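Local coordinates for protein phage terminase large subunit (Thermus phage G20c, PDB 5M1O) that drives viral DNA into empty capsids as an ATP-powered motor subunit and, as a metal-dependent endonuclease, cuts the genome to begin and end packaging, at residues Y37-D42 and G88-V93; D151-F156 and D177-L182. All coordinates share one frame; numbering follows the deposited sequence. Where two conformers were deposited one is given.

Contact 1 of 2, residues Y37-D42 and G88-V93. With CO (cobalt (II) ion), chain C.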
# COMPACT_ATOMS: atom_id res chain seq x y z
N TYR A 37 -5.44 -9.60 -9.97
CA TYR A 37 -4.69 -8.57 -9.25
C TYR A 37 -5.61 -7.67 -8.45
O TYR A 37 -6.76 -7.49 -8.80
CB TYR A 37 -3.95 -7.68 -10.25
CG TYR A 37 -2.85 -8.36 -11.03
CD1 TYR A 37 -3.14 -9.08 -12.19
CD2 TYR A 37 -1.50 -8.26 -10.63
CE1 TYR A 37 -2.13 -9.69 -12.93
CE2 TYR A 37 -0.49 -8.87 -11.37
CZ TYR A 37 -0.81 -9.58 -12.51
OH TYR A 37 0.18 -10.18 -13.25
N CYS A 38 -5.06 -7.06 -7.40
CA CYS A 38 -5.71 -5.93 -6.76
C CYS A 38 -4.66 -4.87 -6.51
O CYS A 38 -3.48 -5.12 -6.65
CB CYS A 38 -6.38 -6.37 -5.47
SG CYS A 38 -5.23 -6.81 -4.16
N ILE A 39 -5.12 -3.67 -6.14
CA ILE A 39 -4.24 -2.54 -5.88
C ILE A 39 -4.57 -1.95 -4.51
O ILE A 39 -5.70 -1.53 -4.29
CB ILE A 39 -4.40 -1.44 -6.94
CG1 ILE A 39 -4.19 -2.03 -8.34
CG2 ILE A 39 -3.43 -0.28 -6.67
CD1 ILE A 39 -4.40 -1.05 -9.48
N GLY A 40 -3.57 -1.90 -3.62
CA GLY A 40 -3.69 -1.16 -2.38
C GLY A 40 -3.43 0.31 -2.65
O GLY A 40 -2.39 0.65 -3.20
N ALA A 41 -4.35 1.20 -2.27
CA ALA A 41 -4.24 2.61 -2.58
C ALA A 41 -4.40 3.54 -1.38
O ALA A 41 -5.44 3.54 -0.72
CB ALA A 41 -5.27 2.99 -3.63
N ASP A 42 -3.32 4.30 -1.14
CA ASP A 42 -3.25 5.40 -0.18
C ASP A 42 -3.19 6.70 -0.99
O ASP A 42 -2.38 6.78 -1.91
CB ASP A 42 -1.97 5.25 0.67
CG ASP A 42 -1.93 6.20 1.85
OD1 ASP A 42 -2.97 6.33 2.54
OD2 ASP A 42 -0.88 6.84 2.08
N GLY A 88 -5.53 -5.54 -15.87
CA GLY A 88 -6.75 -6.28 -16.15
C GLY A 88 -7.97 -5.86 -15.34
O GLY A 88 -8.72 -6.71 -14.86
N HIS A 89 -8.16 -4.54 -15.21
CA HIS A 89 -9.17 -3.96 -14.31
C HIS A 89 -9.03 -4.49 -12.90
O HIS A 89 -10.00 -4.89 -12.25
CB HIS A 89 -10.58 -4.17 -14.87
CG HIS A 89 -10.83 -3.43 -16.14
ND1 HIS A 89 -10.82 -4.04 -17.38
CD2 HIS A 89 -11.06 -2.11 -16.38
CE1 HIS A 89 -11.05 -3.14 -18.31
NE2 HIS A 89 -11.19 -1.96 -17.73
N ALA A 90 -7.79 -4.45 -12.42
CA ALA A 90 -7.47 -4.88 -11.06
C ALA A 90 -8.31 -4.06 -10.10
O ALA A 90 -8.35 -2.84 -10.21
CB ALA A 90 -6.00 -4.65 -10.77
N TYR A 91 -8.97 -4.72 -9.16
CA TYR A 91 -9.77 -3.95 -8.21
C TYR A 91 -8.91 -3.26 -7.16
O TYR A 91 -7.90 -3.78 -6.74
CB TYR A 91 -10.86 -4.79 -7.57
CG TYR A 91 -10.41 -5.77 -6.52
CD1 TYR A 91 -10.02 -7.05 -6.88
CD2 TYR A 91 -10.46 -5.45 -5.17
CE1 TYR A 91 -9.62 -7.97 -5.94
CE2 TYR A 91 -10.08 -6.36 -4.21
CZ TYR A 91 -9.66 -7.62 -4.60
OH TYR A 91 -9.31 -8.57 -3.69
N VAL A 92 -9.36 -2.09 -6.75
CA VAL A 92 -8.62 -1.21 -5.86
C VAL A 92 -9.19 -1.37 -4.44
O VAL A 92 -10.41 -1.39 -4.25
CB VAL A 92 -8.74 0.24 -6.35
CG1 VAL A 92 -8.08 1.23 -5.38
CG2 VAL A 92 -8.13 0.38 -7.75
N VAL A 93 -8.29 -1.50 -3.47
CA VAL A 93 -8.62 -1.46 -2.04
C VAL A 93 -8.15 -0.08 -1.60
O VAL A 93 -6.96 0.15 -1.41
CB VAL A 93 -7.94 -2.58 -1.25
CG1 VAL A 93 -8.33 -2.56 0.23
CG2 VAL A 93 -8.30 -3.93 -1.86
CO CO C . -0.52 8.26 3.57
O HOH W 1 -9.09 -8.12 -9.86
O HOH W 2 -2.58 8.42 3.94
O HOH W 3 -0.71 9.53 2.08
O HOH W 4 -0.20 10.11 4.80
O HOH W 5 -0.56 6.92 5.16
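Three main-chain hydrogen bonds join Ile-39 and Ala-41 to Tyr-91 and Val-93. Ile-39 N gives its hydrogen to Tyr-91 O at 2.8 Å, Val-93 N returns one to Ile-39 O at 2.7 Å, and Ala-41 N reaches Val-93 O at 2.9 Å. Both polar groups of Ile-39 thus face the neighbouring strand, as parallel pairing requires. Near the start of the strands a water takes over: it donates to Tyr-37 O at 2.6 Å and accepts only weakly from Tyr-91 N.

The parallel pair 37-42 and 91-94 belongs to the central mixed sheet of the RNase H-like nuclease domain, strand 37-42 having the antiparallel strand 49-56 as its other neighbour.

Side chains fall on two faces. On that of Cys-38, its CB stands over one face of the Tyr-91 ring, 3.7 Å from the centroid, a CH-pi contact in which the small residue lets the ring come close; SG lies farther out and oblique. Tyr-91 CG sits between backbone N and carbonyl carbon (chi1 74°), which swings the ring back toward Cys-38, and its OH is hydrogen-bonded to Gln-188. On the Ile-39 face the small Ala-41 lets Val-92 CG1 come within 3.7 Å of its CB, and the beta-branched Ile-39 and Val-92 suit both an extended strand and the cover of Leu-80 from helix 73-86. Ala-90, before the strand, turns its methyl in to Ile-39 CG1 and Tyr-37 CB.

Metal binding occupies the strand's end, where, in the conformer described, Asp-42 OD2 holds cobalt at 2.1 Å.

Contact 2 of 2, residues D151-F156 and D177-L182. With CO (cobalt (II) ion), chain C.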
# COMPACT_ATOMS: atom_id res chain seq x y z
N ASP A 151 13.21 0.67 4.02
CA ASP A 151 13.42 1.61 5.12
C ASP A 151 12.10 1.97 5.81
O ASP A 151 12.06 2.07 7.03
CB ASP A 151 14.07 2.91 4.63
CG ASP A 151 15.58 2.78 4.42
OD1 ASP A 151 16.21 1.78 4.85
OD2 ASP A 151 16.15 3.72 3.82
N GLU A 152 11.04 2.16 5.05
CA GLU A 152 9.78 2.58 5.65
C GLU A 152 9.19 1.44 6.49
O GLU A 152 8.64 1.69 7.56
CB GLU A 152 8.79 3.08 4.59
CG GLU A 152 7.89 4.18 5.12
CD GLU A 152 6.93 4.71 4.08
OE1 GLU A 152 5.84 4.14 3.96
OE2 GLU A 152 7.27 5.68 3.39
N LEU A 153 9.33 0.21 5.99
CA LEU A 153 8.96 -0.96 6.75
C LEU A 153 9.83 -1.07 8.01
O LEU A 153 9.30 -1.27 9.12
CB LEU A 153 9.09 -2.23 5.91
CG LEU A 153 8.05 -2.35 4.79
CD1 LEU A 153 8.49 -3.38 3.76
CD2 LEU A 153 6.68 -2.71 5.36
N ARG A 154 11.14 -0.92 7.84
CA ARG A 154 12.08 -0.98 8.98
C ARG A 154 11.75 0.05 10.08
O ARG A 154 11.89 -0.24 11.28
CB ARG A 154 13.53 -0.77 8.50
CG ARG A 154 14.59 -1.40 9.38
CD ARG A 154 16.01 -1.13 8.85
NE ARG A 154 16.12 -0.97 7.39
CZ ARG A 154 16.23 -1.95 6.48
NH1 ARG A 154 16.24 -3.24 6.85
NH2 ARG A 154 16.35 -1.64 5.19
N ASN A 155 11.31 1.23 9.67
CA ASN A 155 11.05 2.31 10.62
C ASN A 155 9.59 2.42 11.06
O ASN A 155 9.21 3.44 11.64
CB ASN A 155 11.57 3.65 10.07
CG ASN A 155 13.04 3.89 10.41
OD1 ASN A 155 13.77 2.96 10.76
ND2 ASN A 155 13.48 5.14 10.29
N PHE A 156 8.79 1.39 10.82
CA PHE A 156 7.41 1.35 11.30
C PHE A 156 7.42 0.69 12.68
O PHE A 156 7.79 -0.48 12.81
CB PHE A 156 6.52 0.60 10.31
CG PHE A 156 5.06 0.89 10.47
CD1 PHE A 156 4.56 2.18 10.24
CD2 PHE A 156 4.17 -0.12 10.83
CE1 PHE A 156 3.22 2.44 10.39
CE2 PHE A 156 2.82 0.14 10.96
CZ PHE A 156 2.35 1.42 10.75
N ASP A 177 3.13 5.77 4.09
CA ASP A 177 2.22 5.63 2.96
C ASP A 177 2.52 4.34 2.21
O ASP A 177 1.61 3.71 1.69
CB ASP A 177 2.32 6.83 2.02
CG ASP A 177 2.45 8.11 2.76
OD1 ASP A 177 1.47 8.55 3.41
OD2 ASP A 177 3.56 8.64 2.77
N ILE A 178 3.79 3.95 2.13
CA ILE A 178 4.14 2.70 1.46
C ILE A 178 3.65 1.52 2.31
O ILE A 178 3.07 0.57 1.78
CB ILE A 178 5.66 2.58 1.23
CG1 ILE A 178 6.15 3.71 0.32
CG2 ILE A 178 6.04 1.22 0.66
CD1 ILE A 178 7.65 3.85 0.30
N VAL A 179 3.92 1.58 3.62
CA VAL A 179 3.49 0.53 4.55
C VAL A 179 1.99 0.28 4.43
O VAL A 179 1.56 -0.88 4.29
CB VAL A 179 3.81 0.86 6.03
CG1 VAL A 179 3.34 -0.27 6.94
CG2 VAL A 179 5.31 1.12 6.20
N MET A 180 1.23 1.37 4.47
CA MET A 180 -0.23 1.29 4.41
C MET A 180 -0.75 0.79 3.06
O MET A 180 -1.67 0.00 3.02
CB MET A 180 -0.88 2.62 4.81
CG MET A 180 -0.73 3.01 6.28
SD MET A 180 -1.05 1.68 7.45
CE MET A 180 -2.71 1.18 7.02
N SER A 181 -0.13 1.23 1.96
CA SER A 181 -0.52 0.76 0.63
C SER A 181 -0.32 -0.76 0.50
O SER A 181 -1.20 -1.48 0.04
CB SER A 181 0.27 1.50 -0.44
OG SER A 181 0.04 0.97 -1.73
N LEU A 182 0.85 -1.21 0.93
CA LEU A 182 1.15 -2.64 1.00
C LEU A 182 0.14 -3.40 1.84
O LEU A 182 -0.36 -4.42 1.40
CB LEU A 182 2.57 -2.87 1.53
CG LEU A 182 3.68 -2.46 0.56
CD1 LEU A 182 5.03 -2.50 1.26
CD2 LEU A 182 3.67 -3.28 -0.72
CO CO C . -0.52 8.26 3.57
O HOH W 6 5.74 7.26 1.62
O HOH W 3 -0.71 9.53 2.08
O HOH W 2 -2.58 8.42 3.94
O HOH W 4 -0.20 10.11 4.80
O HOH W 5 -0.56 6.92 5.16
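Glu-152 reaches from its helix to the first turn of helix 177-186, meeting Ile-178 and Val-179. Its CB points toward that helix, and the chain runs extended beyond CG, which passes Val-179 CG2 at 4.1 Å. CD lies by Ile-178 CB, on which OE1 also presses at 3.1 Å. OE1 collects two backbone N-H groups: it offers its syn lone pair to Ile-178 N, 2.8 Å away in a bent bond (131°), while the straighter bond from Val-179 N, at 3.2 Å, is nearly in line with C-O. The N-H groups of a helix's first turn lack acceptors within the helix, so a buried carboxylate suits this place, and the helix dipole would probably favour its negative charge. OE2 lies against Ile-178 CD1 and accepts from a water that also donates to Asp-177 OD2. In the RNase H-like nuclease domain this helix brings an acidic residue to the metal site: Asp-177 OD1 binds cobalt at 2.0 Å, so Glu-152 holds the backbone just beyond a metal ligand.

Apolar side chains close the rest. The branched Val-179 serves two neighbours, CG2 meeting Leu-153 CD2 at 4.2 Å and CG1 resting over the centre of the Phe-156 ring, 9° off its normal. Phe-156 has CG anti to the backbone N (chi1 -161°), presenting that flat face to the methyl. Ile-129 of helix 122-137 touches both Phe-156 and Val-179.

In the fold
Both segments of contact 1 precede those of contact 2, and their centres are about 18 Å apart, across the middle of the molecule. Contact 1 lies within the central mixed sheet; contact 2 joins helix 147-154, and Phe-156, which opens strand 156-160, to helix 177-186, which packs against that sheet. The two meet where Gly-40 O and Ser-181 OG make a probable hydrogen bond, and again at the cobalt, shared by Asp-42 and Asp-177. Strand and helix thus bring distant parts of the sequence to one metal site, consistent with the first of two catalytic magnesium sites; Asp-95, just beyond 88-93, probably serves the second together with Asp-42.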